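Local coordinates for PROTEIN (hypothetical protein EF0366) (Enterococcus faecalis, PDB 1VPY), which is of unknown function but belongs to the DUF72 family, folds as a TIM alpha/beta barrel and carries bound zinc ions in its crystal, at residues G17-S22 and L44-T49; V74-S79 and L118-G123; G123-T128 and N154-P159; P146-L151 and S175-D180. One frame throughout, in Å; residues are numbered along the deposited sequence.

In the fold
Starting from the N terminus, contact 1 closes a loop containing helix 35-41 and joins the first two strands of the eight-stranded parallel barrel. Contact 2 then opens on strand 72-76, the next strand round, and pairs it with strand 114-120; backbone bonds between Val-45 or Met-47 and Val-74 tie it to contact 1. Contact 3 begins at Gly-123, where contact 2 ends, and joins the loops that follow strands 114-120 and 147-150. Contact 4 pairs strand 147-150 with strand 175-180 and is bonded to contact 2 through Val-119 with Ala-148 and Glu-150. Contacts 3 and 4 cross, since their segments alternate along the chain, and they touch where Trp-156 packs on Leu-151. None nests inside another.

Contact 1 (G17-S22 and L44-T49); sequences GLTSFS and LVEMDT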
loop_
_atom_site.group_PDB
_atom_site.type_symbol
_atom_site.label_atom_id
_atom_site.label_comp_id
_atom_site.label_asym_id
_atom_site.label_seq_id
_atom_site.Cartn_x
_atom_site.Cartn_y
_atom_site.Cartn_z
ATOM N N GLY A 17 -10.414 2.037 -1.309
ATOM C CA GLY A 17 -10.234 2.340 0.102
ATOM C C GLY A 17 -9.469 3.609 0.394
ATOM O O GLY A 17 -8.933 4.244 -0.509
ATOM N N LEU A 18 -9.424 3.966 1.674
ATOM C CA LEU A 18 -8.737 5.169 2.139
ATOM C C LEU A 18 -7.748 4.838 3.244
ATOM O O LEU A 18 -7.650 3.698 3.694
ATOM C CB LEU A 18 -9.737 6.195 2.690
ATOM C CG LEU A 18 -11.030 6.510 1.950
ATOM C CD1 LEU A 18 -11.924 7.364 2.820
ATOM C CD2 LEU A 18 -10.732 7.199 0.638
ATOM N N THR A 19 -7.028 5.862 3.676
ATOM C CA THR A 19 -6.199 5.808 4.867
ATOM C C THR A 19 -6.956 6.410 6.048
ATOM O O THR A 19 -6.891 5.897 7.172
ATOM C CB THR A 19 -4.915 6.603 4.643
ATOM O OG1 THR A 19 -4.229 6.062 3.513
ATOM C CG2 THR A 19 -4.019 6.525 5.861
ATOM N N SER A 20 -7.666 7.503 5.772
ATOM C CA SER A 20 -8.379 8.255 6.793
ATOM C C SER A 20 -9.816 7.791 6.987
ATOM O O SER A 20 -10.767 8.554 6.776
ATOM C CB SER A 20 -8.334 9.757 6.502
ATOM O OG SER A 20 -6.999 10.224 6.548
ATOM N N PHE A 21 -9.964 6.527 7.385
ATOM C CA PHE A 21 -11.184 6.091 8.055
ATOM C C PHE A 21 -11.342 7.012 9.265
ATOM O O PHE A 21 -12.457 7.325 9.674
ATOM C CB PHE A 21 -11.122 4.598 8.462
ATOM C CG PHE A 21 -10.233 4.309 9.649
ATOM C CD1 PHE A 21 -8.856 4.166 9.490
ATOM C CD2 PHE A 21 -10.776 4.171 10.921
ATOM C CE1 PHE A 21 -8.034 3.903 10.584
ATOM C CE2 PHE A 21 -9.964 3.909 12.019
ATOM C CZ PHE A 21 -8.590 3.775 11.851
ATOM N N SER A 22 -10.195 7.445 9.799
ATOM C CA SER A 22 -10.074 8.489 10.825
ATOM C C SER A 22 -11.107 8.391 11.955
ATOM O O SER A 22 -12.068 9.160 12.006
ATOM C CB SER A 22 -10.099 9.878 10.171
ATOM O OG SER A 22 -9.439 10.826 10.984
ATOM N N LEU A 44 -12.293 -1.887 1.601
ATOM C CA LEU A 44 -10.862 -1.862 1.796
ATOM C C LEU A 44 -10.462 -0.637 2.588
ATOM O O LEU A 44 -11.016 0.443 2.396
ATOM C CB LEU A 44 -10.164 -1.868 0.436
ATOM C CG LEU A 44 -8.641 -1.884 0.323
ATOM C CD1 LEU A 44 -8.052 -3.193 0.850
ATOM C CD2 LEU A 44 -8.260 -1.661 -1.122
ATOM N N VAL A 45 -9.512 -0.818 3.495
ATOM C CA VAL A 45 -8.933 0.293 4.221
ATOM C C VAL A 45 -7.422 0.114 4.298
ATOM O O VAL A 45 -6.925 -1.008 4.308
ATOM C CB VAL A 45 -9.534 0.430 5.636
ATOM C CG1 VAL A 45 -8.896 -0.550 6.600
ATOM C CG2 VAL A 45 -9.389 1.858 6.152
ATOM N N GLU A 46 -6.695 1.223 4.318
ATOM C CA GLU A 46 -5.295 1.177 4.690
ATOM C C GLU A 46 -5.151 1.769 6.071
ATOM O O GLU A 46 -5.599 2.885 6.327
ATOM C CB GLU A 46 -4.413 1.937 3.713
ATOM C CG GLU A 46 -2.941 1.894 4.104
ATOM C CD GLU A 46 -2.077 2.742 3.209
ATOM O OE1 GLU A 46 -2.214 2.647 1.977
ATOM O OE2 GLU A 46 -1.256 3.512 3.734
HETATM N N MSE A 47 -4.530 1.010 6.962
HETATM C CA MSE A 47 -4.279 1.486 8.303
HETATM C C MSE A 47 -2.800 1.731 8.493
HETATM O O MSE A 47 -1.979 0.832 8.293
HETATM C CB MSE A 47 -4.815 0.500 9.320
HETATM C CG MSE A 47 -6.320 0.376 9.250
HETATM SE SE MSE A 47 -7.044 -0.616 10.752
HETATM C CE MSE A 47 -6.668 0.672 12.256
ATOM N N ASP A 48 -2.481 2.969 8.864
ATOM C CA ASP A 48 -1.109 3.412 9.045
ATOM C C ASP A 48 -0.674 3.375 10.503
ATOM O O ASP A 48 0.494 3.553 10.811
ATOM C CB ASP A 48 -0.956 4.819 8.482
ATOM C CG ASP A 48 -1.031 4.850 6.966
ATOM O OD1 ASP A 48 -1.111 3.776 6.331
ATOM O OD2 ASP A 48 -1.007 5.960 6.403
ATOM N N THR A 49 -1.633 3.121 11.386
ATOM C CA THR A 49 -1.435 3.134 12.834
ATOM C C THR A 49 -0.198 2.367 13.335
ATOM O O THR A 49 0.498 2.840 14.230
ATOM C CB THR A 49 -2.733 2.665 13.554
ATOM O OG1 THR A 49 -2.490 2.492 14.950
ATOM C CG2 THR A 49 -3.230 1.364 12.972
HETATM O O HOH W 1 -4.891 4.822 9.081
#
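At the C-terminal ends of the first two strands of a TIM barrel, Leu-18 and Glu-46 bring segments 17-22 and 44-49 together. Glu-46 N gives a nearly straight hydrogen bond of 2.7 Å to Leu-18 O (173° at the hydrogen). Farther back the pairing is looser: Leu-18 N and Leu-44 O stand 3.9 Å apart, and the hydroxyl of Tyr-38, from helix 35-41, bonds to both. Gly-17, with no side chain, brings its CA up to the Leu-44 carbonyl. At the next residue, Thr-19 CA-H points at Glu-46 O, and water 1 links the two backbones one step farther on, giving a hydrogen bond to Thr-19 O and taking one from Asp-48 N, each 3.0 Å.

The side chains of Thr-19 and Glu-46 run alongside one another, but their polar ends have other partners: Thr-19 OG1 bonds to Asn-256, and Glu-46 makes a salt bridge with Arg-204 across the barrel interior. The outer side is apolar. A chi1 of 74° sets the Phe-21 ring above its own backbone, back over strand 44-47. Val-45 CG2 lies 4.0 Å from Phe-21 CB, while the bent end of Met-47, a selenomethionine here, brings CE to 3.7 Å from Phe-21 CZ. The selenium of Met-47 sits obliquely to the Phe-21 ring, a Met-aromatic contact. Helix 35-41 covers Phe-21. Glu-46 turned into the barrel and Val-45 turned out to helix 35-41 place this seam between the first two parallel strands of a TIM barrel, with the connecting helix packed outside.

Contact 2 (V74-S79 and L118-G123); sequences VMKVYS and LVQFSG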
loop_
_atom_site.group_PDB
_atom_site.type_symbol
_atom_site.label_atom_id
_atom_site.label_comp_id
_atom_site.label_asym_id
_atom_site.label_seq_id
_atom_site.Cartn_x
_atom_site.Cartn_y
_atom_site.Cartn_z
ATOM N N VAL A 74 -5.150 -3.220 4.207
ATOM C CA VAL A 74 -3.769 -3.017 3.819
ATOM C C VAL A 74 -3.088 -2.490 5.068
ATOM O O VAL A 74 -3.374 -1.381 5.531
ATOM C CB VAL A 74 -3.607 -2.020 2.661
ATOM C CG1 VAL A 74 -2.125 -1.720 2.423
ATOM C CG2 VAL A 74 -4.255 -2.565 1.389
HETATM N N MSE A 75 -2.202 -3.305 5.622
HETATM C CA MSE A 75 -1.543 -2.983 6.858
HETATM C C MSE A 75 -0.151 -2.431 6.582
HETATM O O MSE A 75 0.712 -3.139 6.080
HETATM C CB MSE A 75 -1.469 -4.238 7.726
HETATM C CG MSE A 75 -1.151 -3.968 9.179
HETATM SE SE MSE A 75 -2.496 -2.808 10.039
HETATM C CE MSE A 75 -4.211 -3.767 9.429
ATOM N N LYS A 76 0.064 -1.159 6.897
ATOM C CA LYS A 76 1.383 -0.572 6.732
ATOM C C LYS A 76 2.308 -1.073 7.843
ATOM O O LYS A 76 1.982 -0.955 9.022
ATOM C CB LYS A 76 1.300 0.951 6.729
ATOM C CG LYS A 76 2.555 1.622 6.184
ATOM C CD LYS A 76 2.345 3.099 5.930
ATOM C CE LYS A 76 3.611 3.687 5.332
ATOM N NZ LYS A 76 3.632 5.159 5.393
ATOM N N VAL A 77 3.446 -1.647 7.464
ATOM C CA VAL A 77 4.412 -2.199 8.429
ATOM C C VAL A 77 5.090 -1.127 9.292
ATOM O O VAL A 77 5.147 0.052 8.915
ATOM C CB VAL A 77 5.505 -3.069 7.734
ATOM C CG1 VAL A 77 4.868 -4.167 6.901
ATOM C CG2 VAL A 77 6.423 -2.213 6.884
ATOM N N TYR A 78 5.596 -1.553 10.446
ATOM C CA TYR A 78 6.310 -0.677 11.371
ATOM C C TYR A 78 7.446 0.091 10.673
ATOM O O TYR A 78 8.200 -0.483 9.886
ATOM C CB TYR A 78 6.842 -1.489 12.568
ATOM C CG TYR A 78 7.579 -0.668 13.609
ATOM C CD1 TYR A 78 6.924 0.330 14.335
ATOM C CD2 TYR A 78 8.934 -0.888 13.870
ATOM C CE1 TYR A 78 7.601 1.094 15.290
ATOM C CE2 TYR A 78 9.617 -0.134 14.820
ATOM C CZ TYR A 78 8.946 0.854 15.526
ATOM O OH TYR A 78 9.614 1.605 16.471
ATOM N N SER A 79 7.551 1.386 10.968
ATOM C CA SER A 79 8.538 2.267 10.330
ATOM C C SER A 79 9.954 1.687 10.293
ATOM O O SER A 79 10.682 1.876 9.316
ATOM C CB SER A 79 8.540 3.660 10.975
ATOM O OG SER A 79 8.730 3.589 12.378
ATOM N N LEU A 118 1.924 -3.356 3.609
ATOM C CA LEU A 118 2.573 -2.334 2.792
ATOM C C LEU A 118 3.903 -1.958 3.407
ATOM O O LEU A 118 3.962 -1.463 4.524
ATOM C CB LEU A 118 1.684 -1.095 2.581
ATOM C CG LEU A 118 2.365 0.172 2.041
ATOM C CD1 LEU A 118 2.862 0.034 0.594
ATOM C CD2 LEU A 118 1.445 1.363 2.184
ATOM N N VAL A 119 4.973 -2.233 2.677
ATOM C CA VAL A 119 6.305 -1.801 3.074
ATOM C C VAL A 119 6.663 -0.648 2.140
ATOM O O VAL A 119 6.954 -0.855 0.959
ATOM C CB VAL A 119 7.339 -2.948 2.976
ATOM C CG1 VAL A 119 8.681 -2.519 3.540
ATOM C CG2 VAL A 119 6.840 -4.196 3.701
ATOM N N GLN A 120 6.615 0.566 2.684
ATOM C CA GLN A 120 6.771 1.785 1.903
ATOM C C GLN A 120 8.089 2.491 2.258
ATOM O O GLN A 120 8.267 2.935 3.394
ATOM C CB GLN A 120 5.550 2.680 2.150
ATOM C CG GLN A 120 5.543 4.008 1.411
ATOM C CD GLN A 120 6.203 5.105 2.206
ATOM O OE1 GLN A 120 5.770 5.439 3.314
ATOM N NE2 GLN A 120 7.264 5.672 1.652
ATOM N N PHE A 121 9.000 2.593 1.287
ATOM C CA PHE A 121 10.350 3.137 1.521
ATOM C C PHE A 121 10.486 4.619 1.207
ATOM O O PHE A 121 9.675 5.194 0.495
ATOM C CB PHE A 121 11.401 2.351 0.729
ATOM C CG PHE A 121 11.548 0.930 1.173
ATOM C CD1 PHE A 121 12.396 0.601 2.222
ATOM C CD2 PHE A 121 10.825 -0.081 0.556
ATOM C CE1 PHE A 121 12.532 -0.717 2.645
ATOM C CE2 PHE A 121 10.953 -1.401 0.970
ATOM C CZ PHE A 121 11.815 -1.718 2.018
ATOM N N SER A 122 11.537 5.231 1.732
ATOM C CA SER A 122 11.783 6.656 1.521
ATOM C C SER A 122 12.445 6.964 0.186
ATOM O O SER A 122 12.884 6.062 -0.539
ATOM C CB SER A 122 12.642 7.201 2.650
ATOM O OG SER A 122 11.951 7.064 3.870
ATOM N N GLY A 123 12.519 8.255 -0.121
ATOM C CA GLY A 123 13.185 8.735 -1.322
ATOM C C GLY A 123 14.667 8.421 -1.337
ATOM O O GLY A 123 15.281 8.402 -2.399
#
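Lys-76 and Leu-118 face each other in parallel register, on strand segments whose axes come within 6.0 Å and cross at -40°, the twist between neighbouring strands. Two backbone hydrogen bonds to Leu-118 flank Lys-76: Leu-118 N donates to Met-75 O (2.8 Å), and Val-77 N to Leu-118 O (3.0 Å).

On the barrel interior, Lys-76 and Leu-118 run side by side, aliphatic chain beside leucine. The lysine chain is extended, with CG anti to the backbone N (chi1 -164°), and this carries NZ forward to donate a 3.0 Å hydrogen bond to Gln-120 OE1, in the carbonyl plane of the amide. Lysine suits the place because its long chain can pack and still deliver a charge; Tyr-51 adds a cation-pi contact. Nearer the N-terminal end of the strands, Val-74 CG1 rests 3.9 Å from Leu-118 CB, and Glu-46, Glu-150 and Arg-204 also touch that leucine.

On the other side of the sheet, Val-119 CG2 is 3.8 Å from Val-77 CG1 and equally near Val-77 CG2, one methyl against both branches. The two valines, short and branched at CB, pack the outer seam between the third and fourth parallel strands of the TIM barrel.

Contact 3 (G123-T128 and N154-P159); sequences GTFGCT and NSWYQP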
loop_
_atom_site.group_PDB
_atom_site.type_symbol
_atom_site.label_atom_id
_atom_site.label_comp_id
_atom_site.label_asym_id
_atom_site.label_seq_id
_atom_site.Cartn_x
_atom_site.Cartn_y
_atom_site.Cartn_z
ATOM N N GLY A 123 12.519 8.255 -0.121
ATOM C CA GLY A 123 13.185 8.735 -1.322
ATOM C C GLY A 123 14.667 8.421 -1.337
ATOM O O GLY A 123 15.281 8.402 -2.399
ATOM N N THR A 124 15.230 8.160 -0.158
ATOM C CA THR A 124 16.664 7.876 -0.002
ATOM C C THR A 124 16.990 6.389 -0.204
ATOM O O THR A 124 18.160 6.018 -0.361
ATOM C CB THR A 124 17.179 8.316 1.385
ATOM O OG1 THR A 124 16.606 7.475 2.395
ATOM C CG2 THR A 124 16.816 9.772 1.664
ATOM N N PHE A 125 15.951 5.553 -0.190
ATOM C CA PHE A 125 16.065 4.114 -0.438
ATOM C C PHE A 125 15.995 3.853 -1.941
ATOM O O PHE A 125 14.905 3.720 -2.518
ATOM C CB PHE A 125 14.934 3.381 0.289
ATOM C CG PHE A 125 15.031 1.874 0.250
ATOM C CD1 PHE A 125 14.444 1.145 -0.786
ATOM C CD2 PHE A 125 15.669 1.179 1.276
ATOM C CE1 PHE A 125 14.508 -0.248 -0.811
ATOM C CE2 PHE A 125 15.736 -0.216 1.262
ATOM C CZ PHE A 125 15.155 -0.929 0.214
ATOM N N GLY A 126 17.162 3.788 -2.570
ATOM C CA GLY A 126 17.251 3.626 -4.013
ATOM C C GLY A 126 17.899 2.325 -4.429
ATOM O O GLY A 126 18.260 1.503 -3.587
ATOM N N CYS A 127 18.042 2.151 -5.740
ATOM C CA CYS A 127 18.593 0.937 -6.340
ATOM C C CYS A 127 20.069 0.752 -5.980
ATOM O O CYS A 127 20.962 1.292 -6.639
ATOM C CB CYS A 127 18.392 0.981 -7.861
ATOM S SG CYS A 127 19.035 -0.419 -8.797
ATOM N N THR A 128 20.304 0.002 -4.909
ATOM C CA THR A 128 21.650 -0.334 -4.467
ATOM C C THR A 128 21.719 -1.814 -4.085
ATOM O O THR A 128 20.738 -2.380 -3.578
ATOM C CB THR A 128 22.154 0.606 -3.318
ATOM O OG1 THR A 128 23.571 0.461 -3.148
ATOM C CG2 THR A 128 21.463 0.326 -1.994
ATOM N N ASN A 154 13.387 7.166 -8.065
ATOM C CA ASN A 154 13.258 6.866 -9.492
ATOM C C ASN A 154 14.375 6.014 -10.107
ATOM O O ASN A 154 14.250 5.589 -11.258
ATOM C CB ASN A 154 13.083 8.151 -10.305
ATOM C CG ASN A 154 14.409 8.790 -10.666
ATOM O OD1 ASN A 154 14.830 8.755 -11.824
ATOM N ND2 ASN A 154 15.087 9.358 -9.674
ATOM N N SER A 155 15.456 5.769 -9.365
ATOM C CA SER A 155 16.574 4.970 -9.894
ATOM C C SER A 155 16.155 3.519 -10.124
ATOM O O SER A 155 16.645 2.868 -11.048
ATOM C CB SER A 155 17.823 5.052 -9.003
ATOM O OG SER A 155 17.663 4.320 -7.797
ATOM N N TRP A 156 15.244 3.032 -9.279
ATOM C CA TRP A 156 14.565 1.746 -9.475
ATOM C C TRP A 156 13.844 1.678 -10.824
ATOM O O TRP A 156 13.635 0.591 -11.364
ATOM C CB TRP A 156 13.518 1.518 -8.384
ATOM C CG TRP A 156 14.047 1.408 -6.985
ATOM C CD1 TRP A 156 13.935 2.340 -5.991
ATOM C CD2 TRP A 156 14.744 0.294 -6.410
ATOM N NE1 TRP A 156 14.527 1.881 -4.840
ATOM C CE2 TRP A 156 15.035 0.629 -5.070
ATOM C CE3 TRP A 156 15.158 -0.952 -6.899
ATOM C CZ2 TRP A 156 15.715 -0.239 -4.210
ATOM C CZ3 TRP A 156 15.840 -1.811 -6.044
ATOM C CH2 TRP A 156 16.109 -1.450 -4.715
ATOM N N TYR A 157 13.458 2.841 -11.345
ATOM C CA TYR A 157 12.644 2.936 -12.554
ATOM C C TYR A 157 13.416 3.360 -13.802
ATOM O O TYR A 157 12.849 3.372 -14.899
ATOM C CB TYR A 157 11.478 3.895 -12.319
ATOM C CG TYR A 157 10.466 3.386 -11.319
ATOM C CD1 TYR A 157 9.390 2.596 -11.726
ATOM C CD2 TYR A 157 10.582 3.697 -9.965
ATOM C CE1 TYR A 157 8.450 2.129 -10.808
ATOM C CE2 TYR A 157 9.649 3.234 -9.038
ATOM C CZ TYR A 157 8.584 2.453 -9.467
ATOM O OH TYR A 157 7.663 2.000 -8.551
ATOM N N GLN A 158 14.697 3.702 -13.631
ATOM C CA GLN A 158 15.556 4.132 -14.735
ATOM C C GLN A 158 15.582 3.084 -15.848
ATOM O O GLN A 158 15.672 1.888 -15.565
ATOM C CB GLN A 158 16.980 4.430 -14.244
ATOM C CG GLN A 158 17.176 5.846 -13.711
ATOM N N PRO A 159 15.492 3.536 -17.118
ATOM C CA PRO A 159 15.482 2.676 -18.305
ATOM C C PRO A 159 16.332 1.403 -18.171
ATOM O O PRO A 159 15.835 0.304 -18.434
ATOM C CB PRO A 159 16.067 3.588 -19.387
ATOM C CG PRO A 159 15.637 4.965 -18.986
ATOM C CD PRO A 159 15.390 4.962 -17.491
#
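The indole of Trp-156 lies against the backbone of Phe-125 to Cys-127, joining two TIM-barrel loops that follow strands and lead into helices. Trp-156 CG points away from its own carbonyl carbon (chi1 -63°), carrying the ring across to the other loop. One face receives the peptide between Gly-126 and Cys-127, and Cys-127 CA stands almost exactly above the six-membered ring, 3.6 Å from its centroid: a CH-pi contact. Glycine suits this place, as Gly-126 CA lies bare 3.9 Å from Ser-155 OG. Cys-127 CB continues along the ring to Trp-156 CE3 at 3.9 Å, while SG makes an oblique sulfur-aromatic contact.

At the indole edge, Trp-156 NE1 donates to Phe-125 O (3.0 Å, 166° at the hydrogen), with the oxygen close to the ring plane, so this bond helps fix how the indole is turned. The Phe-125 ring is nearly parallel to the indole, its plane turned by 24°, but slid so far aside that the two barely overlap; Phe-125 CE1 touches Trp-156 CZ2 at 3.6 Å. Phe-125 also stacks on Phe-121. Beside the indole, Ser-155 OG bonds to Asn-153 OD1 and accepts the N-H of Cys-127 at 3.0 Å.

Contact 4 (P146-L151 and S175-D180); sequences PIAIEL and SLVIVD
Val-177 sits at the middle of this contact, its CG2 3.8 Å from Ala-148 CB and its CG1 turned to the carbon chain of Glu-150. Ala-148, with a single methyl, suits the barrel interior beside the branched Val-177. Val-179 CG1 continues the row, 3.7 Å from Glu-150 CG, against the methylene part of the glutamate. On the outer side, Leu-151 CD1 and Leu-176 CD1 meet at 3.8 Å, the two side chains set roughly perpendicular.

Between the inner and outer side chains runs the parallel backbone ladder. Ser-175 N donates to Ile-147 O, Ser-175 O accepts from Ile-149 N, and Val-177 N completes it with a 2.7 Å bond to Ile-149 O. Where the strands part, water 2 takes over, accepting from Leu-151 N and donating to Val-177 O at 2.7 Å.

The polar edge is the carboxylate of Glu-150. Its extended chain, CG anti to the backbone N (chi1 -166°), passes along the two valines to salt bridges with Arg-204 and Arg-152 and a hydrogen bond with His-206. Both strands belong to one beta-alpha-beta crossover: helix 162-171 packs on Leu-176 from outside, with strands 114-120 and 201-205 flanking the pair.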
loop_
_atom_site.group_PDB
_atom_site.type_symbol
_atom_site.label_atom_id
_atom_site.label_comp_id
_atom_site.label_asym_id
_atom_site.label_seq_id
_atom_site.Cartn_x
_atom_site.Cartn_y
_atom_site.Cartn_z
ATOM N N PRO A 146 1.444 -11.930 1.844
ATOM C CA PRO A 146 1.318 -10.984 0.732
ATOM C C PRO A 146 1.958 -9.631 1.055
ATOM O O PRO A 146 1.509 -8.936 1.967
ATOM C CB PRO A 146 -0.197 -10.842 0.565
ATOM C CG PRO A 146 -0.757 -11.154 1.920
ATOM C CD PRO A 146 0.148 -12.185 2.507
ATOM N N ILE A 147 3.002 -9.272 0.314
ATOM C CA ILE A 147 3.732 -8.030 0.559
ATOM C C ILE A 147 3.602 -7.058 -0.612
ATOM O O ILE A 147 3.963 -7.381 -1.745
ATOM C CB ILE A 147 5.230 -8.285 0.846
ATOM C CG1 ILE A 147 5.412 -9.224 2.044
ATOM C CG2 ILE A 147 5.969 -6.975 1.066
ATOM C CD1 ILE A 147 4.731 -8.766 3.324
ATOM N N ALA A 148 3.070 -5.873 -0.329
ATOM C CA ALA A 148 3.039 -4.805 -1.304
ATOM C C ALA A 148 4.205 -3.876 -1.003
ATOM O O ALA A 148 4.301 -3.314 0.094
ATOM C CB ALA A 148 1.721 -4.066 -1.241
ATOM N N ILE A 149 5.104 -3.738 -1.972
ATOM C CA ILE A 149 6.294 -2.896 -1.832
ATOM C C ILE A 149 6.024 -1.564 -2.528
ATOM O O ILE A 149 5.551 -1.539 -3.668
ATOM C CB ILE A 149 7.543 -3.582 -2.482
ATOM C CG1 ILE A 149 7.911 -4.901 -1.775
ATOM C CG2 ILE A 149 8.717 -2.620 -2.606
ATOM C CD1 ILE A 149 8.571 -4.760 -0.413
ATOM N N GLU A 150 6.307 -0.465 -1.836
ATOM C CA GLU A 150 6.268 0.868 -2.446
ATOM C C GLU A 150 7.614 1.583 -2.364
ATOM O O GLU A 150 8.262 1.551 -1.324
ATOM C CB GLU A 150 5.194 1.736 -1.804
ATOM C CG GLU A 150 4.910 2.975 -2.615
ATOM C CD GLU A 150 3.973 3.931 -1.928
ATOM O OE1 GLU A 150 2.935 3.482 -1.387
ATOM O OE2 GLU A 150 4.276 5.142 -1.948
ATOM N N LEU A 151 8.004 2.239 -3.461
ATOM C CA LEU A 151 9.271 2.986 -3.552
ATOM C C LEU A 151 9.038 4.474 -3.871
ATOM O O LEU A 151 8.059 4.817 -4.541
ATOM C CB LEU A 151 10.172 2.368 -4.630
ATOM C CG LEU A 151 10.254 0.841 -4.768
ATOM C CD1 LEU A 151 10.673 0.447 -6.167
ATOM C CD2 LEU A 151 11.179 0.222 -3.738
ATOM N N SER A 175 4.196 -7.493 -4.688
ATOM C CA SER A 175 3.235 -6.690 -5.430
ATOM C C SER A 175 3.744 -5.243 -5.482
ATOM O O SER A 175 3.600 -4.493 -4.511
ATOM C CB SER A 175 1.853 -6.777 -4.786
ATOM O OG SER A 175 0.926 -5.988 -5.506
ATOM N N LEU A 176 4.367 -4.855 -6.594
ATOM C CA LEU A 176 4.971 -3.519 -6.673
ATOM C C LEU A 176 3.886 -2.460 -6.785
ATOM O O LEU A 176 3.094 -2.461 -7.732
ATOM C CB LEU A 176 5.959 -3.401 -7.828
ATOM C CG LEU A 176 6.638 -2.036 -7.993
ATOM C CD1 LEU A 176 7.643 -1.753 -6.869
ATOM C CD2 LEU A 176 7.326 -1.938 -9.349
ATOM N N VAL A 177 3.860 -1.563 -5.808
ATOM C CA VAL A 177 2.791 -0.582 -5.699
ATOM C C VAL A 177 2.828 0.434 -6.840
ATOM O O VAL A 177 3.845 1.110 -7.056
ATOM C CB VAL A 177 2.799 0.107 -4.321
ATOM C CG1 VAL A 177 1.888 1.320 -4.315
ATOM C CG2 VAL A 177 2.379 -0.897 -3.218
ATOM N N ILE A 178 1.730 0.512 -7.591
ATOM C CA ILE A 178 1.621 1.503 -8.655
ATOM C C ILE A 178 1.220 2.836 -8.037
ATOM O O ILE A 178 0.184 2.922 -7.364
ATOM C CB ILE A 178 0.615 1.092 -9.744
ATOM C CG1 ILE A 178 0.936 -0.322 -10.250
ATOM C CG2 ILE A 178 0.657 2.111 -10.886
ATOM C CD1 ILE A 178 -0.152 -0.962 -11.029
ATOM N N VAL A 179 2.048 3.863 -8.251
ATOM C CA VAL A 179 1.858 5.136 -7.553
ATOM C C VAL A 179 1.578 6.356 -8.430
ATOM O O VAL A 179 2.262 6.602 -9.422
ATOM C CB VAL A 179 3.032 5.468 -6.605
ATOM C CG1 VAL A 179 3.086 4.469 -5.472
ATOM C CG2 VAL A 179 4.372 5.542 -7.370
ATOM N N ASP A 180 0.556 7.112 -8.041
ATOM C CA ASP A 180 0.357 8.458 -8.551
ATOM C C ASP A 180 0.763 9.398 -7.433
ATOM O O ASP A 180 0.219 9.325 -6.332
ATOM C CB ASP A 180 -1.095 8.701 -8.955
ATOM C CG ASP A 180 -1.270 10.002 -9.700
ATOM O OD1 ASP A 180 -0.647 10.159 -10.777
ATOM O OD2 ASP A 180 -2.006 10.882 -9.204
HETATM O O HOH W 2 6.227 1.644 -6.003
#